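Side-chain contacts in VWFA domain-containing protein (Alicyclobacillus acidocaldarius subsp. acidocaldarius, PDB 3RAG), which is of unknown function but probably adopts a von Willebrand factor type A fold, which here carries a bound sodium ion: residues Ala31-Arg36 / Ala217-Ala222; Val41-Ile46 / Gln58-Ile63. All blocks are in the same frame, centred on the assembly; numbering follows the deposited sequence. Where two conformers were deposited one is given.

Contact 1: Ala31-Arg36 / Ala217-Ala222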
loop_
_atom_site.group_PDB
_atom_site.type_symbol
_atom_site.label_atom_id
_atom_site.label_comp_id
_atom_site.label_asym_id
_atom_site.label_seq_id
_atom_site.Cartn_x
_atom_site.Cartn_y
_atom_site.Cartn_z
ATOM N N ALA A 31 11.119 4.606 -0.540
ATOM C CA ALA A 31 10.559 3.281 -0.301
ATOM C C ALA A 31 11.547 2.439 0.500
ATOM O O ALA A 31 11.149 1.658 1.366
ATOM C CB ALA A 31 10.237 2.578 -1.629
ATOM N N ARG A 32 12.830 2.574 0.188
ATOM C CA ARG A 32 13.862 1.822 0.913
ATOM C C ARG A 32 13.840 2.226 2.402
ATOM O O ARG A 32 13.898 1.371 3.290
ATOM C CB ARG A 32 15.239 2.072 0.281
ATOM C CG ARG A 32 16.350 1.151 0.780
ATOM C CD ARG A 32 17.625 1.380 -0.047
ATOM N NE ARG A 32 17.459 0.843 -1.394
ATOM C CZ ARG A 32 17.648 1.526 -2.515
ATOM N NH1 ARG A 32 17.463 0.932 -3.687
ATOM N NH2 ARG A 32 18.032 2.790 -2.473
ATOM N N ARG A 33 13.741 3.528 2.675
ATOM C CA ARG A 33 13.558 4.007 4.057
ATOM C C ARG A 33 12.330 3.420 4.736
ATOM O O ARG A 33 12.397 2.956 5.875
ATOM C CB ARG A 33 13.428 5.532 4.104
ATOM C CG ARG A 33 14.724 6.277 3.896
ATOM C CD ARG A 33 14.563 7.776 4.200
ATOM N NE ARG A 33 13.756 8.501 3.214
ATOM C CZ ARG A 33 14.221 8.958 2.049
ATOM N NH1 ARG A 33 15.487 8.745 1.694
ATOM N NH2 ARG A 33 13.424 9.624 1.227
ATOM N N ALA A 34 11.192 3.480 4.052
ATOM C CA ALA A 34 9.960 2.899 4.591
ATOM C C ALA A 34 10.137 1.433 4.980
ATOM O O ALA A 34 9.702 1.010 6.061
ATOM C CB ALA A 34 8.822 3.048 3.581
ATOM N N HIS A 35 10.749 0.657 4.086
ATOM C CA HIS A 35 10.888 -0.782 4.292
ATOM C C HIS A 35 11.762 -1.141 5.494
ATOM O O HIS A 35 11.566 -2.191 6.098
ATOM C CB HIS A 35 11.380 -1.471 3.015
ATOM C CG HIS A 35 11.192 -2.963 3.024
ATOM N ND1 HIS A 35 9.968 -3.554 3.242
ATOM C CD2 HIS A 35 12.078 -3.974 2.856
ATOM C CE1 HIS A 35 10.101 -4.871 3.195
ATOM N NE2 HIS A 35 11.370 -5.150 2.962
ATOM N N ARG A 36 12.706 -0.277 5.857
ATOM C CA ARG A 36 13.519 -0.533 7.048
ATOM C C ARG A 36 12.635 -0.592 8.300
ATOM O O ARG A 36 13.004 -1.198 9.306
ATOM C CB ARG A 36 14.605 0.531 7.224
ATOM C CG ARG A 36 15.707 0.512 6.183
ATOM C CD ARG A 36 16.929 1.285 6.676
ATOM N NE ARG A 36 17.356 2.310 5.725
ATOM C CZ ARG A 36 17.014 3.594 5.796
ATOM N NH1 ARG A 36 16.239 4.032 6.783
ATOM N NH2 ARG A 36 17.453 4.448 4.878
ATOM N N ALA A 217 5.609 11.916 -1.342
ATOM C CA ALA A 217 4.396 11.163 -1.010
ATOM C C ALA A 217 4.680 9.921 -0.158
ATOM O O ALA A 217 4.018 9.677 0.862
ATOM C CB ALA A 217 3.652 10.752 -2.284
ATOM N N ILE A 218 5.636 9.114 -0.600
ATOM C CA ILE A 218 6.006 7.925 0.151
ATOM C C ILE A 218 6.522 8.276 1.557
ATOM O O ILE A 218 6.175 7.623 2.536
ATOM C CB ILE A 218 7.034 7.071 -0.626
ATOM C CG1 ILE A 218 6.357 6.517 -1.896
ATOM C CG2 ILE A 218 7.534 5.903 0.233
ATOM C CD1 ILE A 218 7.315 5.790 -2.846
ATOM N N ASP A 219 7.374 9.287 1.653
ATOM C CA ASP A 219 7.868 9.724 2.965
ATOM C C ASP A 219 6.717 10.185 3.885
ATOM O O ASP A 219 6.671 9.856 5.069
ATOM C CB ASP A 219 8.861 10.873 2.792
ATOM C CG ASP A 219 10.255 10.382 2.327
ATOM O OD1 ASP A 219 10.688 9.278 2.750
ATOM O OD2 ASP A 219 10.899 11.118 1.559
ATOM N N HIS A 220 5.786 10.946 3.331
ATOM C CA HIS A 220 4.618 11.364 4.116
ATOM C C HIS A 220 3.823 10.149 4.598
ATOM O O HIS A 220 3.455 10.045 5.773
ATOM C CB HIS A 220 3.746 12.322 3.283
ATOM C CG HIS A 220 2.625 12.948 4.058
ATOM N ND1 HIS A 220 1.685 13.768 3.466
ATOM C CD2 HIS A 220 2.277 12.858 5.364
ATOM C CE1 HIS A 220 0.819 14.172 4.379
ATOM N NE2 HIS A 220 1.148 13.624 5.538
ATOM N N ALA A 221 3.583 9.207 3.694
ATOM C CA ALA A 221 2.872 7.980 4.045
ATOM C C ALA A 221 3.571 7.214 5.176
ATOM O O ALA A 221 2.932 6.751 6.114
ATOM C CB ALA A 221 2.734 7.078 2.801
ATOM N N ALA A 222 4.888 7.085 5.088
ATOM C CA ALA A 222 5.609 6.330 6.113
ATOM C C ALA A 222 5.511 7.055 7.447
ATOM O O ALA A 222 5.354 6.419 8.493
ATOM C CB ALA A 222 7.076 6.138 5.711
#

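Contact 2: Val41-Ile46 / Gln58-Ile63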
loop_
_atom_site.group_PDB
_atom_site.type_symbol
_atom_site.label_atom_id
_atom_site.label_comp_id
_atom_site.label_asym_id
_atom_site.label_seq_id
_atom_site.Cartn_x
_atom_site.Cartn_y
_atom_site.Cartn_z
ATOM N N VAL A 41 5.819 -1.410 0.392
ATOM C CA VAL A 41 5.313 -0.412 -0.558
ATOM C C VAL A 41 4.951 -1.131 -1.850
ATOM O O VAL A 41 5.804 -1.791 -2.461
ATOM C CB VAL A 41 6.363 0.693 -0.863
ATOM C CG1 VAL A 41 5.768 1.791 -1.768
ATOM C CG2 VAL A 41 6.879 1.307 0.441
ATOM N N ASN A 42 3.680 -1.022 -2.236
ATOM C CA ASN A 42 3.161 -1.599 -3.480
ATOM C C ASN A 42 2.856 -0.473 -4.467
ATOM O O ASN A 42 2.537 0.655 -4.052
ATOM C CB ASN A 42 1.853 -2.349 -3.201
ATOM C CG ASN A 42 2.054 -3.608 -2.361
ATOM O OD1 ASN A 42 1.224 -3.953 -1.492
ATOM N ND2 ASN A 42 3.131 -4.283 -2.606
ATOM N N VAL A 43 2.991 -0.739 -5.761
ATOM C CA VAL A 43 2.733 0.307 -6.758
ATOM C C VAL A 43 1.839 -0.238 -7.865
ATOM O O VAL A 43 2.122 -1.292 -8.451
ATOM C CB VAL A 43 4.036 0.804 -7.409
ATOM C CG1 VAL A 43 3.733 2.007 -8.355
ATOM C CG2 VAL A 43 5.078 1.185 -6.333
ATOM N N ILE A 44 0.776 0.499 -8.151
ATOM C CA ILE A 44 -0.022 0.230 -9.340
ATOM C C ILE A 44 0.236 1.329 -10.359
ATOM O O ILE A 44 -0.010 2.519 -10.095
ATOM C CB ILE A 44 -1.528 0.189 -9.012
ATOM C CG1 ILE A 44 -1.836 -1.023 -8.123
ATOM C CG2 ILE A 44 -2.360 0.184 -10.302
ATOM C CD1 ILE A 44 -3.297 -1.075 -7.592
ATOM N N GLY A 45 0.729 0.930 -11.530
ATOM C CA GLY A 45 0.899 1.865 -12.643
ATOM C C GLY A 45 -0.329 1.720 -13.545
ATOM O O GLY A 45 -0.855 0.627 -13.709
ATOM N N ILE A 46 -0.796 2.822 -14.114
ATOM C CA ILE A 46 -2.016 2.787 -14.910
ATOM C C ILE A 46 -1.703 2.877 -16.397
ATOM O O ILE A 46 -0.981 3.775 -16.843
ATOM C CB ILE A 46 -2.969 3.956 -14.521
ATOM C CG1 ILE A 46 -3.280 3.941 -13.014
ATOM C CG2 ILE A 46 -4.261 3.862 -15.337
ATOM C CD1 ILE A 46 -4.039 5.213 -12.542
ATOM N N GLN A 58 9.589 2.027 -15.127
ATOM C CA GLN A 58 10.815 1.470 -14.548
ATOM C C GLN A 58 10.832 1.865 -13.076
ATOM O O GLN A 58 11.016 1.022 -12.201
ATOM C CB GLN A 58 12.083 2.023 -15.222
ATOM C CG GLN A 58 12.289 1.629 -16.683
ATOM C CD GLN A 58 12.622 0.143 -16.864
ATOM O OE1 GLN A 58 12.825 -0.594 -15.900
ATOM N NE2 GLN A 58 12.665 -0.293 -18.110
ATOM N N GLU A 59 10.644 3.160 -12.805
ATOM C CA GLU A 59 10.709 3.639 -11.425
ATOM C C GLU A 59 9.719 2.899 -10.536
ATOM O O GLU A 59 10.043 2.496 -9.423
ATOM C CB GLU A 59 10.420 5.144 -11.358
ATOM C CG GLU A 59 10.620 5.713 -9.948
ATOM C CD GLU A 59 10.221 7.160 -9.893
ATOM O OE1 GLU A 59 11.118 8.042 -9.896
ATOM O OE2 GLU A 59 8.999 7.415 -9.900
ATOM N N ALA A 60 8.496 2.717 -11.015
ATOM C CA ALA A 60 7.494 1.954 -10.241
ATOM C C ALA A 60 8.026 0.578 -9.821
ATOM O O ALA A 60 7.851 0.158 -8.683
ATOM C CB ALA A 60 6.187 1.793 -11.034
ATOM N N HIS A 61 8.677 -0.114 -10.753
ATOM C CA HIS A 61 9.260 -1.414 -10.447
ATOM C C HIS A 61 10.361 -1.293 -9.391
ATOM O O HIS A 61 10.441 -2.124 -8.469
ATOM C CB HIS A 61 9.753 -2.121 -11.725
ATOM C CG HIS A 61 8.693 -2.956 -12.380
ATOM N ND1 HIS A 61 7.994 -2.551 -13.498
ATOM C CD2 HIS A 61 8.155 -4.144 -12.013
ATOM C CE1 HIS A 61 7.101 -3.474 -13.817
ATOM N NE2 HIS A 61 7.176 -4.447 -12.929
ATOM N N SER A 62 11.200 -0.264 -9.528
ATOM C CA SER A 62 12.279 -0.052 -8.562
ATOM C C SER A 62 11.743 0.328 -7.180
ATOM O O SER A 62 12.316 -0.052 -6.158
ATOM C CB SER A 62 13.243 1.019 -9.061
ATOM O OG SER A 62 13.836 0.563 -10.260
ATOM N N ILE A 63 10.648 1.087 -7.153
ATOM C CA ILE A 63 10.011 1.456 -5.886
ATOM C C ILE A 63 9.493 0.209 -5.189
ATOM O O ILE A 63 9.719 -0.001 -3.994
ATOM C CB ILE A 63 8.819 2.436 -6.102
ATOM C CG1 ILE A 63 9.348 3.819 -6.514
ATOM C CG2 ILE A 63 7.935 2.547 -4.843
ATOM C CD1 ILE A 63 8.207 4.766 -7.009
#

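Contact 1: Ala31-Arg36 / Ala217-Ala222
The guanidinium of R33 meets the carboxylate of D219 edge on, its NE and NH2 turned to the two oxygens in a side-on grip. NH2 reaches D219 OD2 at 3.0 Å through that oxygen's syn lone pair, while NE binds D219 OD1 at 3.2 Å, also from the syn side but tilted out of the carboxylate plane. A weak bond also runs from R33 NH2 to D219 OD1. The two planes are 32° apart, so the pair is twisted. A bend in the arginine chain (chi3 -70°) turns its end to D219. Within helix 27-36, R33 CA lies over one face of the R36 guanidinium, toward its rim. With an alanine here in place of R33, the D219 carboxylate would probably be left without its cationic mate and be free to turn.

Deeper in, A34 CB faces A222 CB at 4.1 Å, and the I218 CG2 methyl packs against the A31 backbone, 3.9 Å from its N. They join two nearly parallel helices, the axes of segments 31-36 and 217-222 approaching to 9.3 Å at an angle of 16°, on one face of the sheet, where A34 and I218 both touch I13 of strand 10-17. Chemistry is thus divided by depth: buried alanine and isoleucine groups fill the interface, consistent with the close approach of the helices, and a partly exposed ion pair ties helix 27-36 to helix 214-232, its opposite charges probably compensating each other.

Contact 2: Val41-Ile46 / Gln58-Ile63
I63, which packs against V41 and V43, is fixed in its helix by a backbone bond from I63 N to E59 O of 2.7 Å. Between strand and helix themselves the contact is made by aliphatic groups. The I63 CG2 methyl bears on both valines, coming as close as 3.5 Å to V43 CG2, a tight approach for two carbons, and 3.8 Å to V41 CG1. The V43 and I63 side chains cross at about a right angle. V43 splits its two branches: CG1, anti to the backbone N (chi1 -174°), sits against A60 CB at 3.6 Å, whereas CG2 also lies beside the carbonyl oxygen of A60.

The helix packs along strand 40-46, nearly antiparallel to it, with the axes of segments 41-46 and 58-63 8.0 Å apart at closest approach. The pair forms the first half of a beta-alpha-beta unit completed by strand 71-74, where C71 touches A60 and R72 shares backbone bonds with V43. N42 and I44 point away from helix 58-66, and helix 79-106 covers them on the other face of the sheet. Between these segments the four buried aliphatic residues V41, V43, A60 and I63 meet by van der Waals contact, and the association is probably driven by burial of apolar surface.

Contacts 1 and 2 lie on the same face of the central sheet, their centres about 13 Å apart, and share one apolar layer. I63 and V41 join the two contacts: I63 O lies 3.5 Å from A31 CB, and I218 CD1 comes within 3.9 Å of I63 CG2. Nearby, V41 CG2 stands 4.1 Å from both A34 CB and A31 CB, linking strand 40-46 to the helix that precedes it in the chain. Along the sequence, contact 2 is nested inside the long loop that contact 1 closes. The sodium ion, held by D18, S144 and S146, lies about 12 Å from the side chain of A60, and neither contact supplies one of these ligands.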